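Side-chain contacts in RNA-dependent RNA polymerase (Taggert virus, PDB 6DX3), which probably cleaves ubiquitin from conjugated proteins, the segment crystallised being its viral OTU domain, a cysteine protease of the papain-like clan: residues N39-Y42 against H43-A46; W99-S102 against L103-N106; W119-D122 against A123-C127; M145-N149 against H150-L154. All coordinates share one frame; numbering follows the deposited sequence.

Interaction 1: residues N39-Y42 against H43-A46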
# COMPACT_ATOMS: atom_id res chain seq x y z
N ASN A 39 11.43 -2.89 5.22
CA ASN A 39 10.44 -1.94 5.71
C ASN A 39 9.85 -1.08 4.60
O ASN A 39 9.09 -0.15 4.88
CB ASN A 39 11.06 -1.04 6.79
CG ASN A 39 11.64 -1.82 7.95
OD1 ASN A 39 11.01 -2.74 8.48
ND2 ASN A 39 12.85 -1.46 8.35
N CYS A 40 10.18 -1.40 3.34
CA CYS A 40 9.87 -0.51 2.22
C CYS A 40 8.38 -0.25 2.06
O CYS A 40 7.99 0.84 1.61
CB CYS A 40 10.44 -1.10 0.93
SG CYS A 40 9.85 -2.78 0.63
N LEU A 41 7.52 -1.22 2.39
CA LEU A 41 6.09 -0.96 2.33
C LEU A 41 5.71 0.17 3.28
O LEU A 41 4.99 1.10 2.91
CB LEU A 41 5.28 -2.22 2.65
CG LEU A 41 3.78 -1.94 2.75
CD1 LEU A 41 3.20 -1.59 1.38
CD2 LEU A 41 3.02 -3.10 3.37
N TYR A 42 6.21 0.10 4.52
CA TYR A 42 5.88 1.11 5.52
C TYR A 42 6.53 2.46 5.21
O TYR A 42 5.94 3.50 5.50
CB TYR A 42 6.28 0.61 6.91
CG TYR A 42 5.70 -0.75 7.22
CD1 TYR A 42 4.33 -0.92 7.35
CD2 TYR A 42 6.52 -1.86 7.37
CE1 TYR A 42 3.78 -2.16 7.62
CE2 TYR A 42 5.98 -3.11 7.65
CZ TYR A 42 4.61 -3.25 7.77
OH TYR A 42 4.06 -4.48 8.05
N HIS A 43 7.73 2.45 4.63
CA HIS A 43 8.34 3.68 4.14
C HIS A 43 7.44 4.36 3.11
O HIS A 43 7.16 5.56 3.20
CB HIS A 43 9.70 3.39 3.51
CG HIS A 43 10.80 3.15 4.50
ND1 HIS A 43 11.27 4.15 5.33
CD2 HIS A 43 11.53 2.05 4.78
CE1 HIS A 43 12.25 3.66 6.09
NE2 HIS A 43 12.42 2.39 5.77
N SER A 44 6.97 3.59 2.12
CA SER A 44 6.18 4.17 1.04
C SER A 44 4.81 4.63 1.52
O SER A 44 4.28 5.63 1.02
CB SER A 44 6.03 3.15 -0.10
OG SER A 44 5.65 1.89 0.41
N LEU A 45 4.22 3.91 2.48
CA LEU A 45 2.97 4.39 3.09
C LEU A 45 3.20 5.65 3.91
O LEU A 45 2.36 6.56 3.91
CB LEU A 45 2.36 3.28 3.95
CG LEU A 45 1.76 2.10 3.18
CD1 LEU A 45 1.24 1.04 4.14
CD2 LEU A 45 0.67 2.57 2.25
N ALA A 46 4.33 5.73 4.61
CA ALA A 46 4.65 6.97 5.33
C ALA A 46 4.91 8.12 4.36
O ALA A 46 4.61 9.27 4.68
CB ALA A 46 5.87 6.76 6.23

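Interaction 2: residues W99-S102 against L103-N106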
# COMPACT_ATOMS: atom_id res chain seq x y z
N TRP A 99 8.98 -8.28 5.57
CA TRP A 99 8.28 -7.77 4.40
C TRP A 99 6.81 -7.48 4.70
O TRP A 99 6.09 -8.34 5.22
CB TRP A 99 8.37 -8.78 3.26
CG TRP A 99 9.72 -8.87 2.64
CD1 TRP A 99 10.58 -9.93 2.69
CD2 TRP A 99 10.37 -7.86 1.86
NE1 TRP A 99 11.72 -9.64 1.99
CE2 TRP A 99 11.62 -8.38 1.47
CE3 TRP A 99 10.01 -6.58 1.45
CZ2 TRP A 99 12.51 -7.65 0.69
CZ3 TRP A 99 10.91 -5.86 0.69
CH2 TRP A 99 12.14 -6.39 0.32
N GLY A 100 6.37 -6.26 4.38
CA GLY A 100 4.96 -5.96 4.38
C GLY A 100 4.28 -6.38 3.08
O GLY A 100 4.93 -6.57 2.06
N SER A 101 2.96 -6.53 3.13
CA SER A 101 2.21 -7.04 1.99
C SER A 101 0.89 -6.28 1.89
O SER A 101 0.63 -5.33 2.63
CB SER A 101 1.99 -8.56 2.13
OG SER A 101 1.06 -8.85 3.16
N SER A 102 0.03 -6.72 0.95
CA SER A 102 -1.22 -6.01 0.70
C SER A 102 -2.17 -6.08 1.89
O SER A 102 -2.99 -5.18 2.08
CB SER A 102 -1.90 -6.58 -0.55
OG SER A 102 -2.36 -7.90 -0.33
N LEU A 103 -2.08 -7.14 2.71
CA LEU A 103 -2.95 -7.23 3.88
C LEU A 103 -2.63 -6.14 4.90
O LEU A 103 -3.54 -5.65 5.57
CB LEU A 103 -2.82 -8.61 4.52
CG LEU A 103 -3.61 -8.81 5.83
CD1 LEU A 103 -5.09 -8.51 5.62
CD2 LEU A 103 -3.41 -10.23 6.35
N GLU A 104 -1.36 -5.75 5.02
CA GLU A 104 -1.01 -4.65 5.90
C GLU A 104 -1.50 -3.32 5.34
O GLU A 104 -1.87 -2.42 6.11
CB GLU A 104 0.51 -4.61 6.12
CG GLU A 104 1.05 -5.77 6.96
CD GLU A 104 1.00 -7.10 6.22
OE1 GLU A 104 0.06 -7.88 6.47
OE2 GLU A 104 1.89 -7.36 5.40
N VAL A 105 -1.50 -3.17 4.02
CA VAL A 105 -2.14 -2.00 3.41
C VAL A 105 -3.63 -2.02 3.72
O VAL A 105 -4.23 -0.99 4.04
CB VAL A 105 -1.89 -1.97 1.89
CG1 VAL A 105 -2.65 -0.82 1.27
CG2 VAL A 105 -0.41 -1.88 1.59
N ASN A 106 -4.25 -3.20 3.62
CA ASN A 106 -5.66 -3.36 3.95
C ASN A 106 -5.97 -2.80 5.33
O ASN A 106 -6.87 -1.97 5.50
CB ASN A 106 -6.05 -4.84 3.85
CG ASN A 106 -7.55 -5.07 3.82
OD1 ASN A 106 -8.32 -4.34 4.45
ND2 ASN A 106 -7.97 -6.09 3.09
O HOH W 1 3.89 -9.39 5.40
O HOH W 2 0.77 -10.27 5.45
O HOH W 3 -0.77 -10.35 2.24

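Interaction 3: residues W119-D122 against A123-C127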
# COMPACT_ATOMS: atom_id res chain seq x y z
N TRP A 119 0.04 -0.49 -7.34
CA TRP A 119 0.30 -0.78 -8.75
C TRP A 119 1.37 -1.86 -8.86
O TRP A 119 2.45 -1.73 -8.28
CB TRP A 119 0.75 0.49 -9.48
CG TRP A 119 -0.21 1.64 -9.33
CD1 TRP A 119 -0.36 2.45 -8.23
CD2 TRP A 119 -1.16 2.10 -10.30
NE1 TRP A 119 -1.34 3.39 -8.47
CE2 TRP A 119 -1.84 3.20 -9.73
CE3 TRP A 119 -1.50 1.70 -11.59
CZ2 TRP A 119 -2.84 3.89 -10.41
CZ3 TRP A 119 -2.49 2.39 -12.27
CH2 TRP A 119 -3.15 3.47 -11.67
N HIS A 120 1.06 -2.92 -9.59
CA HIS A 120 1.96 -4.06 -9.71
C HIS A 120 2.82 -3.91 -10.96
O HIS A 120 2.30 -3.88 -12.08
CB HIS A 120 1.19 -5.37 -9.76
CG HIS A 120 2.04 -6.54 -10.16
ND1 HIS A 120 2.09 -7.02 -11.45
CD2 HIS A 120 2.88 -7.32 -9.44
CE1 HIS A 120 2.92 -8.04 -11.51
NE2 HIS A 120 3.42 -8.24 -10.30
N GLU A 121 4.14 -3.84 -10.76
CA GLU A 121 5.08 -3.77 -11.86
C GLU A 121 5.34 -5.17 -12.42
O GLU A 121 5.72 -6.08 -11.68
CB GLU A 121 6.40 -3.15 -11.39
CG GLU A 121 7.46 -3.02 -12.47
CD GLU A 121 8.80 -2.58 -11.90
OE1 GLU A 121 9.15 -3.05 -10.81
OE2 GLU A 121 9.48 -1.75 -12.54
N ASP A 122 5.14 -5.33 -13.72
CA ASP A 122 5.46 -6.59 -14.39
C ASP A 122 6.75 -6.51 -15.20
O ASP A 122 7.52 -7.48 -15.22
CB ASP A 122 4.30 -7.02 -15.30
CG ASP A 122 4.08 -6.07 -16.46
OD1 ASP A 122 4.12 -4.84 -16.21
OD2 ASP A 122 3.88 -6.54 -17.60
N ALA A 123 7.00 -5.40 -15.88
CA ALA A 123 8.28 -5.15 -16.52
C ALA A 123 8.68 -3.71 -16.22
O ALA A 123 7.88 -2.93 -15.69
CB ALA A 123 8.24 -5.42 -18.02
N SER A 124 9.93 -3.37 -16.55
CA SER A 124 10.56 -2.14 -16.08
C SER A 124 9.65 -0.92 -16.16
O SER A 124 9.35 -0.43 -17.26
CB SER A 124 11.86 -1.87 -16.84
OG SER A 124 12.78 -1.16 -16.03
N LYS A 125 9.18 -0.45 -15.01
CA LYS A 125 8.39 0.78 -14.91
C LYS A 125 7.10 0.70 -15.73
O LYS A 125 6.58 1.71 -16.21
CB LYS A 125 9.23 2.00 -15.32
CG LYS A 125 10.39 2.25 -14.36
CD LYS A 125 11.67 2.67 -15.06
CE LYS A 125 11.73 4.17 -15.29
NZ LYS A 125 10.72 4.63 -16.29
N HIS A 126 6.57 -0.51 -15.88
CA HIS A 126 5.28 -0.76 -16.50
C HIS A 126 4.44 -1.62 -15.57
O HIS A 126 4.97 -2.53 -14.93
CB HIS A 126 5.42 -1.44 -17.87
CG HIS A 126 4.12 -1.88 -18.46
ND1 HIS A 126 3.50 -3.06 -18.11
CD2 HIS A 126 3.31 -1.30 -19.38
CE1 HIS A 126 2.37 -3.19 -18.79
NE2 HIS A 126 2.24 -2.13 -19.57
N CYS A 127 3.14 -1.34 -15.51
CA CYS A 127 2.23 -2.04 -14.61
C CYS A 127 1.11 -2.69 -15.41
O CYS A 127 0.63 -2.13 -16.40
CB CYS A 127 1.65 -1.08 -13.56
SG CYS A 127 2.86 -0.48 -12.37

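Interaction 4: residues M145-N149 against H150-L154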
# COMPACT_ATOMS: atom_id res chain seq x y z
N MET A 145 3.95 1.41 -5.59
CA MET A 145 4.36 0.54 -6.69
C MET A 145 4.93 -0.75 -6.12
O MET A 145 5.92 -0.72 -5.38
CB MET A 145 5.39 1.24 -7.58
CG MET A 145 5.63 0.58 -8.94
SD MET A 145 6.70 1.58 -10.00
CE MET A 145 7.39 0.34 -11.07
N HIS A 146 4.32 -1.87 -6.48
CA HIS A 146 4.76 -3.19 -6.02
C HIS A 146 5.76 -3.76 -7.01
O HIS A 146 5.40 -4.07 -8.15
CB HIS A 146 3.55 -4.11 -5.85
CG HIS A 146 3.82 -5.33 -5.03
ND1 HIS A 146 2.95 -6.39 -4.96
CD2 HIS A 146 4.86 -5.65 -4.22
CE1 HIS A 146 3.44 -7.32 -4.15
NE2 HIS A 146 4.60 -6.89 -3.69
N ARG A 147 7.01 -3.92 -6.58
CA ARG A 147 8.11 -4.33 -7.45
C ARG A 147 8.75 -5.59 -6.85
O ARG A 147 9.65 -5.49 -6.02
CB ARG A 147 9.13 -3.20 -7.59
CG ARG A 147 8.49 -1.83 -7.61
CD ARG A 147 9.52 -0.73 -7.83
NE ARG A 147 10.02 -0.70 -9.20
CZ ARG A 147 10.84 0.24 -9.67
NH1 ARG A 147 11.25 1.23 -8.88
NH2 ARG A 147 11.25 0.20 -10.93
N ARG A 148 8.23 -6.74 -7.23
CA ARG A 148 8.61 -8.00 -6.65
C ARG A 148 8.29 -7.84 -5.18
O ARG A 148 7.20 -7.64 -4.84
CB ARG A 148 10.04 -8.48 -6.96
CG ARG A 148 10.39 -8.51 -8.44
CD ARG A 148 9.64 -9.52 -9.30
NE ARG A 148 10.20 -10.84 -9.17
CZ ARG A 148 11.12 -11.35 -9.96
NH1 ARG A 148 11.60 -10.68 -11.00
NH2 ARG A 148 11.57 -12.55 -9.70
N ASN A 149 9.23 -7.93 -4.32
CA ASN A 149 8.95 -7.75 -2.90
C ASN A 149 9.14 -6.31 -2.44
O ASN A 149 8.72 -5.98 -1.32
CB ASN A 149 9.83 -8.69 -2.08
CG ASN A 149 9.52 -10.15 -2.32
OD1 ASN A 149 8.38 -10.51 -2.63
ND2 ASN A 149 10.53 -11.00 -2.20
N HIS A 150 9.72 -5.44 -3.26
CA HIS A 150 9.97 -4.04 -2.91
C HIS A 150 8.75 -3.17 -3.20
O HIS A 150 7.96 -3.46 -4.10
CB HIS A 150 11.19 -3.52 -3.68
CG HIS A 150 11.54 -2.10 -3.37
ND1 HIS A 150 12.29 -1.74 -2.27
CD2 HIS A 150 11.26 -0.94 -4.02
CE1 HIS A 150 12.46 -0.43 -2.25
NE2 HIS A 150 11.84 0.08 -3.30
N TYR A 151 8.62 -2.09 -2.43
CA TYR A 151 7.56 -1.11 -2.60
C TYR A 151 8.17 0.28 -2.71
O TYR A 151 9.03 0.64 -1.91
CB TYR A 151 6.56 -1.14 -1.43
CG TYR A 151 5.56 -2.27 -1.46
CD1 TYR A 151 4.39 -2.17 -2.20
CD2 TYR A 151 5.77 -3.43 -0.72
CE1 TYR A 151 3.46 -3.19 -2.22
CE2 TYR A 151 4.85 -4.46 -0.73
CZ TYR A 151 3.69 -4.33 -1.48
OH TYR A 151 2.77 -5.35 -1.50
N ASP A 152 7.71 1.05 -3.69
CA ASP A 152 8.08 2.45 -3.81
C ASP A 152 6.81 3.30 -3.79
O ASP A 152 5.71 2.81 -4.03
CB ASP A 152 8.87 2.74 -5.09
CG ASP A 152 10.31 2.26 -5.01
OD1 ASP A 152 10.97 2.49 -3.98
OD2 ASP A 152 10.79 1.65 -5.99
N TYR A 153 6.99 4.59 -3.49
CA TYR A 153 5.89 5.54 -3.52
C TYR A 153 5.76 6.13 -4.92
O TYR A 153 6.76 6.35 -5.61
CB TYR A 153 6.11 6.66 -2.50
CG TYR A 153 4.96 7.64 -2.44
CD1 TYR A 153 3.74 7.28 -1.87
CD2 TYR A 153 5.08 8.93 -2.94
CE1 TYR A 153 2.69 8.16 -1.80
CE2 TYR A 153 4.02 9.83 -2.88
CZ TYR A 153 2.83 9.44 -2.31
OH TYR A 153 1.77 10.31 -2.24
N LEU A 154 4.52 6.39 -5.33
CA LEU A 154 4.23 7.03 -6.61
C LEU A 154 3.54 8.36 -6.34
O LEU A 154 2.48 8.40 -5.71
CB LEU A 154 3.36 6.14 -7.50
CG LEU A 154 4.00 4.85 -8.02
CD1 LEU A 154 2.95 3.93 -8.63
CD2 LEU A 154 5.10 5.16 -9.03

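Interaction 1: residues N39-Y42 against H43-A46
His43 folds back over the start of its own helix, and its imidazole CD2 rests 3.3 Å from Asn39 O. The first torsion explains the placement: with CG on the side of the backbone N and opposite the carbonyl carbon (chi1 -77°), the ring leans toward the N-terminus, where Cys40 N and CA lie at its edge. Asn39 CB approaches the same ring atom, His43 CD2, at 3.7 Å. The main chain closes its first turn here, His43 N giving a 2.9 Å bond to Asn39 O.

Tyr42 behaves differently. Its ring turns outward, while its carbonyl O accepts from Ala46 N at 2.9 Å and also lies against the methyl CB of Ala46. Ser44 OG lies between two carbonyls, 2.8 Å from Cys40 O and 2.7 Å from Leu41 O; one hydroxyl proton thus has two acceptors within reach. Leu45, one turn after Leu41, brings CD1 to 4.2 Å from Leu41 CG, the two side chains slanting across each other.

The whole turn is buried. Tyr42 reaches helix 57-72, whose Tyr58 also meets the His43 ring; Leu41 faces Val105 of helix 102-112, and Cys40, Leu41 and Ser44 pack on strand 150-156, which places the N-terminal turn of helix 40-49 between two helices and the sheet.

Interaction 2: residues W99-S102 against L103-N106
Glu104 OE2 collects several polar groups at the foot of helix 102-112. Ser101 N points to it from 2.6 Å, a short but weak bond because the N-H is bent to 129°. A water donates to the same oxygen, OE2 of Glu104, at 2.8 Å, and Ser101 OG stands equally near. The carboxylate gets there by a bend in its chain: CG lies beside the backbone N, and a chi2 of 70° folds the group back past the helix start. Its other oxygen, OE1, receives a second water, which also donates to Ser101 OG, and is held in addition by Tyr89 OH. With partners on both oxygens, the rotation of the carboxylate is probably restricted.

Along the backbone, Ser101 O takes weak bonds from Glu104 N and Val105 N, whereas Asn106 N reaches Ser102 O at 2.8 Å in a sound helical bond. Val105 CG2 packs on Ser101 O, and Ser102 OG turns elsewhere, to Glu78.

Ser101 is the N-cap residue and Glu104 the third residue of the helix, the positions of a capping box. One half is present, as a weak bond from Ser101 N to the glutamate; the return bond is not made, and Ser101 OG instead takes bonds from two waters.

Interaction 3: residues W119-D122 against A123-C127
The imidazole of His126 meets the carboxylate of Asp122 at its edge, not over a face. ND1 donates to Asp122 OD1 at 2.7 Å, in the ring plane and along the syn lone pair, with an N-H...O angle of 168°. The bond is made by OD1, and the ring and carboxylate planes are turned 52° against each other. At the far edge of the ring, His126 NE2 is bonded to Asp22. The remaining flat groups face other parts of the sheet: the Trp119 indole meets Phe29 edge-to-face, and His120 stacks on Tyr129.

A second carboxylate braces the turn itself. With CG anti to the backbone N and the chain extended beyond it, Glu121 runs alongside the type II turn from Ala123 to His126 and accepts Lys125 N on the anti lone pair of OE2, at 2.8 Å. On the way Glu121 CG passes 3.2 Å from Ala123 O. Main-chain pairing begins where Asp122 N donates to His126 O over 3.1 Å. Glu121 and Cys127 then form an antiparallel non-hydrogen-bonded pair with diverging side chains, Cys127 SG touching Trp119 CB at 3.7 Å.

Glu121 OE1 forms a salt bridge with Arg147, and Lys125 NZ one with Glu26. At this hairpin tip Glu121 thus serves both the turn and Arg147, while Asp122 holds His126; set between Asp122 and Asp22, that histidine would probably hold a proton more readily than an isolated one.

Interaction 4: residues M145-N149 against H150-L154
A beta hairpin with a two-residue loop joins strands 145-147 and 150-154 through a type II' turn, Arg147 to His150, and its pairs put Met145, Arg147, His150 and Asp152 on one face, His146 and Tyr151 on the other. Backbone bonds close it: Arg147 N to His150 O at 2.7 Å with the return bond from His150 N, then the reciprocal bonds of Met145 and Asp152.

Stacking belongs to the His146 face. The rings of His146 and Tyr151 form an offset stack, their planes 1° apart, with Tyr151 OH 3.2 Å above the imidazole centre and His146 CD2 over the rim of the phenol.

Charge belongs to the opposite face. Arg147, bent at chi3 (73°), brings NH1 to Asp152 OD2 in a 3.0 Å salt bridge, in the guanidinium plane. Met145 SD lies over that guanidinium face. The apolar end of the hairpin is Met145 CB against Leu154 CD1, at 3.8 Å.

His150 also touches Cys40, an arrangement consistent with the Cys-His-Asp site of OTU proteases. His150 NE2 bonds to Asp152 OD1 at 2.7 Å, arriving from above the carboxylate plane; the same OD1 accepts Gln34 N.

Interactions 1, 2 and 4 meet around one region: Cys40 of interaction 1 packs on Trp99 of interaction 2 and against Tyr151 of interaction 4, and Trp99 also touches Asn149. Interaction 1 is wholly buried and relies on helical backbone bonds and close packing, whereas interaction 2, though largely buried, admits water at its helix start. Interactions 3 and 4 are both hairpins and only partly buried; their strands 116-121 and 142-147 lie side by side in the sheet, with probable backbone bonds between Trp119, Glu121 and His146. Interaction 3, farther from the centre, is held largely by carboxylates and stays about 9 Å, between nearest atoms, from interactions 1 and 2.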